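Local coordinates for Lmo2812 protein (Listeria monocytogenes EGD-e, PDB 5ZQA) that is a penicillin-binding protein of the S11 peptidase family, probably trimming cell-wall peptides as a serine-type D-Ala-D-Ala carboxypeptidase, at residues E51-K65 against S162-K176. Residues are numbered along the deposited sequence; the frame is centred on the assembly and turned at random.
Sequences EQNADKVMPIASLSK and SGLDVDGKSAVSTTK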
# COMPACT_ATOMS: atom_id res chain seq x y z
N GLU A 51 -1.84 6.67 -18.87
CA GLU A 51 -3.05 6.21 -18.21
C GLU A 51 -3.78 5.17 -19.05
O GLU A 51 -3.96 5.33 -20.26
CB GLU A 51 -4.00 7.38 -17.91
CG GLU A 51 -3.65 8.14 -16.64
CD GLU A 51 -4.66 9.23 -16.29
OE1 GLU A 51 -5.19 9.89 -17.21
OE2 GLU A 51 -4.92 9.43 -15.09
N GLN A 52 -4.22 4.11 -18.39
CA GLN A 52 -5.03 3.07 -19.00
C GLN A 52 -6.11 2.67 -18.02
O GLN A 52 -5.80 2.15 -16.95
CB GLN A 52 -4.16 1.87 -19.38
CG GLN A 52 -4.93 0.70 -19.95
CD GLN A 52 -4.03 -0.50 -20.22
OE1 GLN A 52 -2.80 -0.38 -20.22
NE2 GLN A 52 -4.64 -1.66 -20.46
N ASN A 53 -7.37 2.95 -18.36
CA ASN A 53 -8.49 2.67 -17.45
C ASN A 53 -8.31 3.36 -16.11
O ASN A 53 -8.61 2.79 -15.06
CB ASN A 53 -8.68 1.16 -17.25
CG ASN A 53 -9.26 0.48 -18.47
OD1 ASN A 53 -9.98 1.10 -19.25
ND2 ASN A 53 -8.95 -0.80 -18.64
N ALA A 54 -7.84 4.61 -16.14
CA ALA A 54 -7.48 5.33 -14.92
C ALA A 54 -8.68 5.75 -14.08
O ALA A 54 -8.53 6.13 -12.91
CB ALA A 54 -6.65 6.55 -15.28
N ASP A 55 -9.87 5.71 -14.68
CA ASP A 55 -11.10 6.08 -14.00
C ASP A 55 -11.93 4.85 -13.62
O ASP A 55 -13.01 4.99 -13.04
CB ASP A 55 -11.96 7.00 -14.88
CG ASP A 55 -11.26 8.31 -15.22
OD1 ASP A 55 -11.16 9.18 -14.33
OD2 ASP A 55 -10.83 8.46 -16.38
N LYS A 56 -11.43 3.66 -13.95
CA LYS A 56 -12.15 2.42 -13.69
C LYS A 56 -12.07 2.01 -12.22
O LYS A 56 -10.99 1.97 -11.63
CB LYS A 56 -11.61 1.29 -14.57
CG LYS A 56 -12.32 -0.04 -14.35
CD LYS A 56 -11.89 -1.10 -15.35
CE LYS A 56 -12.67 -2.39 -15.12
NZ LYS A 56 -12.20 -3.50 -15.99
N VAL A 57 -13.22 1.71 -11.62
CA VAL A 57 -13.25 1.25 -10.24
C VAL A 57 -12.74 -0.19 -10.14
O VAL A 57 -13.25 -1.10 -10.81
CB VAL A 57 -14.66 1.36 -9.65
CG1 VAL A 57 -14.70 0.82 -8.22
CG2 VAL A 57 -15.12 2.81 -9.70
N MET A 58 -11.73 -0.40 -9.30
CA MET A 58 -11.02 -1.67 -9.19
C MET A 58 -10.85 -2.08 -7.74
O MET A 58 -10.62 -1.23 -6.89
CB MET A 58 -9.62 -1.56 -9.82
CG MET A 58 -9.59 -1.12 -11.26
SD MET A 58 -10.11 -2.45 -12.36
CE MET A 58 -8.61 -3.45 -12.39
N PRO A 59 -10.94 -3.39 -7.45
CA PRO A 59 -10.56 -3.89 -6.12
C PRO A 59 -9.08 -3.64 -5.85
O PRO A 59 -8.24 -3.84 -6.73
CB PRO A 59 -10.84 -5.39 -6.20
CG PRO A 59 -11.71 -5.57 -7.39
CD PRO A 59 -11.37 -4.48 -8.35
N ILE A 60 -8.77 -3.20 -4.63
CA ILE A 60 -7.38 -2.83 -4.33
C ILE A 60 -6.72 -3.64 -3.23
O ILE A 60 -5.51 -3.52 -3.04
CB ILE A 60 -7.27 -1.34 -3.95
CG1 ILE A 60 -8.07 -1.03 -2.67
CG2 ILE A 60 -7.68 -0.47 -5.14
CD1 ILE A 60 -7.77 0.36 -2.08
N ALA A 61 -7.50 -4.46 -2.52
CA ALA A 61 -6.95 -5.41 -1.55
C ALA A 61 -5.95 -4.75 -0.57
O ALA A 61 -6.27 -3.71 0.01
CB ALA A 61 -6.30 -6.57 -2.29
N SER A 62 -4.76 -5.32 -0.42
CA SER A 62 -3.79 -4.81 0.55
C SER A 62 -3.23 -3.41 0.25
O SER A 62 -2.51 -2.85 1.08
CB SER A 62 -2.62 -5.78 0.69
OG SER A 62 -2.99 -6.89 1.49
N LEU A 63 -3.55 -2.84 -0.91
CA LEU A 63 -3.14 -1.45 -1.13
C LEU A 63 -3.84 -0.58 -0.09
O LEU A 63 -3.37 0.52 0.23
CB LEU A 63 -3.46 -0.97 -2.55
CG LEU A 63 -2.79 -1.77 -3.69
CD1 LEU A 63 -3.18 -1.19 -5.04
CD2 LEU A 63 -1.28 -1.79 -3.52
N SER A 64 -4.94 -1.09 0.48
CA SER A 64 -5.63 -0.43 1.59
C SER A 64 -4.71 -0.12 2.76
O SER A 64 -4.95 0.85 3.51
CB SER A 64 -6.78 -1.29 2.11
OG SER A 64 -7.75 -1.54 1.11
N LYS A 65 -3.67 -0.93 2.93
CA LYS A 65 -2.75 -0.73 4.04
C LYS A 65 -2.00 0.60 3.98
O LYS A 65 -1.48 1.05 5.00
CB LYS A 65 -1.75 -1.89 4.09
CG LYS A 65 -2.40 -3.22 4.46
CD LYS A 65 -1.39 -4.35 4.36
CE LYS A 65 -1.93 -5.64 4.97
NZ LYS A 65 -2.94 -6.27 4.09
N SER A 162 -7.02 -3.85 6.71
CA SER A 162 -6.14 -4.70 5.93
C SER A 162 -6.41 -4.65 4.43
O SER A 162 -5.52 -4.87 3.61
CB SER A 162 -6.28 -6.15 6.40
OG SER A 162 -7.62 -6.59 6.27
N GLY A 163 -7.67 -4.40 4.09
CA GLY A 163 -8.10 -4.55 2.71
C GLY A 163 -8.75 -5.90 2.45
O GLY A 163 -9.14 -6.18 1.32
N LEU A 164 -8.84 -6.75 3.46
CA LEU A 164 -9.60 -7.99 3.32
C LEU A 164 -11.07 -7.65 3.15
O LEU A 164 -11.54 -6.69 3.75
CB LEU A 164 -9.40 -8.90 4.54
CG LEU A 164 -8.03 -9.55 4.71
CD1 LEU A 164 -7.98 -10.35 6.01
CD2 LEU A 164 -7.69 -10.44 3.53
N ASP A 165 -11.78 -8.42 2.34
CA ASP A 165 -13.23 -8.22 2.17
C ASP A 165 -13.96 -8.33 3.50
O ASP A 165 -13.56 -9.09 4.39
CB ASP A 165 -13.83 -9.25 1.21
CG ASP A 165 -13.47 -9.02 -0.25
OD1 ASP A 165 -12.88 -7.98 -0.61
OD2 ASP A 165 -13.79 -9.92 -1.07
N VAL A 166 -15.05 -7.58 3.63
CA VAL A 166 -15.91 -7.65 4.79
C VAL A 166 -17.34 -7.88 4.33
O VAL A 166 -17.92 -7.02 3.66
CB VAL A 166 -15.87 -6.36 5.62
CG1 VAL A 166 -16.84 -6.46 6.80
CG2 VAL A 166 -14.46 -6.08 6.11
N ASP A 167 -17.90 -9.04 4.67
CA ASP A 167 -19.29 -9.36 4.33
C ASP A 167 -19.62 -9.12 2.86
O ASP A 167 -20.66 -8.54 2.54
CB ASP A 167 -20.24 -8.56 5.21
CG ASP A 167 -20.22 -9.01 6.65
OD1 ASP A 167 -20.16 -10.24 6.88
OD2 ASP A 167 -20.27 -8.14 7.55
N GLY A 168 -18.72 -9.55 1.98
CA GLY A 168 -18.96 -9.45 0.55
C GLY A 168 -18.61 -8.10 -0.04
O GLY A 168 -18.76 -7.88 -1.24
N LYS A 169 -18.15 -7.18 0.80
CA LYS A 169 -17.78 -5.85 0.34
C LYS A 169 -16.27 -5.73 0.18
O LYS A 169 -15.52 -6.15 1.06
CB LYS A 169 -18.31 -4.79 1.31
CG LYS A 169 -19.83 -4.70 1.29
CD LYS A 169 -20.40 -4.51 2.68
CE LYS A 169 -21.61 -5.41 2.89
NZ LYS A 169 -22.11 -5.43 4.30
N SER A 170 -15.84 -5.20 -0.96
CA SER A 170 -14.42 -5.06 -1.28
C SER A 170 -13.97 -3.61 -1.23
O SER A 170 -14.70 -2.70 -1.63
CB SER A 170 -14.10 -5.61 -2.68
OG SER A 170 -14.30 -7.01 -2.75
N ALA A 171 -12.74 -3.41 -0.76
CA ALA A 171 -12.07 -2.12 -0.91
C ALA A 171 -11.85 -1.83 -2.39
O ALA A 171 -11.32 -2.69 -3.11
CB ALA A 171 -10.76 -2.12 -0.17
N VAL A 172 -12.24 -0.65 -2.84
CA VAL A 172 -12.07 -0.29 -4.25
C VAL A 172 -11.56 1.14 -4.40
O VAL A 172 -11.74 1.98 -3.52
CB VAL A 172 -13.39 -0.42 -5.06
CG1 VAL A 172 -13.87 -1.89 -5.11
CG2 VAL A 172 -14.47 0.49 -4.51
N SER A 173 -10.93 1.40 -5.55
CA SER A 173 -10.43 2.73 -5.85
C SER A 173 -10.14 2.81 -7.36
O SER A 173 -10.54 1.93 -8.12
CB SER A 173 -9.18 3.04 -5.01
OG SER A 173 -8.82 4.41 -5.08
N THR A 174 -9.44 3.87 -7.77
CA THR A 174 -9.02 4.07 -9.16
C THR A 174 -7.54 4.39 -9.18
O THR A 174 -7.00 4.77 -8.14
CB THR A 174 -9.77 5.22 -9.83
OG1 THR A 174 -9.43 6.44 -9.16
CG2 THR A 174 -11.28 5.02 -9.76
N THR A 175 -6.88 4.30 -10.33
CA THR A 175 -5.47 4.68 -10.34
C THR A 175 -5.30 6.15 -9.97
O THR A 175 -4.32 6.51 -9.32
CB THR A 175 -4.75 4.46 -11.69
OG1 THR A 175 -5.24 5.38 -12.67
CG2 THR A 175 -4.91 3.03 -12.17
N LYS A 176 -6.26 6.98 -10.37
CA LYS A 176 -6.20 8.40 -10.03
C LYS A 176 -6.25 8.62 -8.51
O LYS A 176 -5.45 9.37 -7.96
CB LYS A 176 -7.32 9.17 -10.74
CG LYS A 176 -7.12 9.31 -12.24
CD LYS A 176 -8.23 10.15 -12.84
CE LYS A 176 -7.89 10.56 -14.27
NZ LYS A 176 -6.62 11.36 -14.34
O HOH W 1 -8.41 2.73 -12.25
O HOH W 2 -10.26 -5.39 -2.65
O HOH W 3 -5.61 -7.69 2.19
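Lys65 runs extended to CE and bends only at its last torsion (chi4 75°), which brings NZ beside the carbonyl of Ser162; Lys176 bends likewise at chi4 (-59°) and delivers its NZ to Glu51. Between these two lysines the segments pair as a short two-stranded antiparallel sheet, 58-59 with 172-173, leading into the SxxK motif of a penicillin-binding protein, whose Ser62 and Lys65 are the predicted nucleophile and proton acceptor. Met58 and Ser173 form the hydrogen-bonded pair: Met58 N donates to Ser173 O at 2.9 Å, and Ser173 N returns a bond to Met58 O at 3.0 Å. Pairing continues as Ile60 N donates to Ala171 O at 3.0 Å. Ala171 O also accepts from a water that takes the N-H of Ala61, giving this oxygen two donors. Val57 CG1 lies 3.6 Å from Val172 CB, while Ile60 packs one branch, CG1, on Ala171 CB and the other, CG2, on Ser173 CB. Glu51 OE2 receives Lys176 NZ through its syn lone pair in a 2.7 Å salt bridge, the two side chains crossing at about a right angle; Tyr41 OH also hydrogen-bonds that oxygen. At the end carrying the predicted active-site residues, Gly163 CA lies 3.4 Å from Ala61 O in a CA-H...O contact, and Ser64 OG, which donates to that same oxygen, sits beside it; the positive phi of Gly163 suits glycine. Lys65 NZ is gripped by Ser62 OG, Ser162 O and, from helix 124-135, Asn124 OD1. A water bridges Ser62 OG and Ser162 O, and Lys65 NZ approaches Ser162 O at 3.0 Å in the carbonyl plane, on a lone pair.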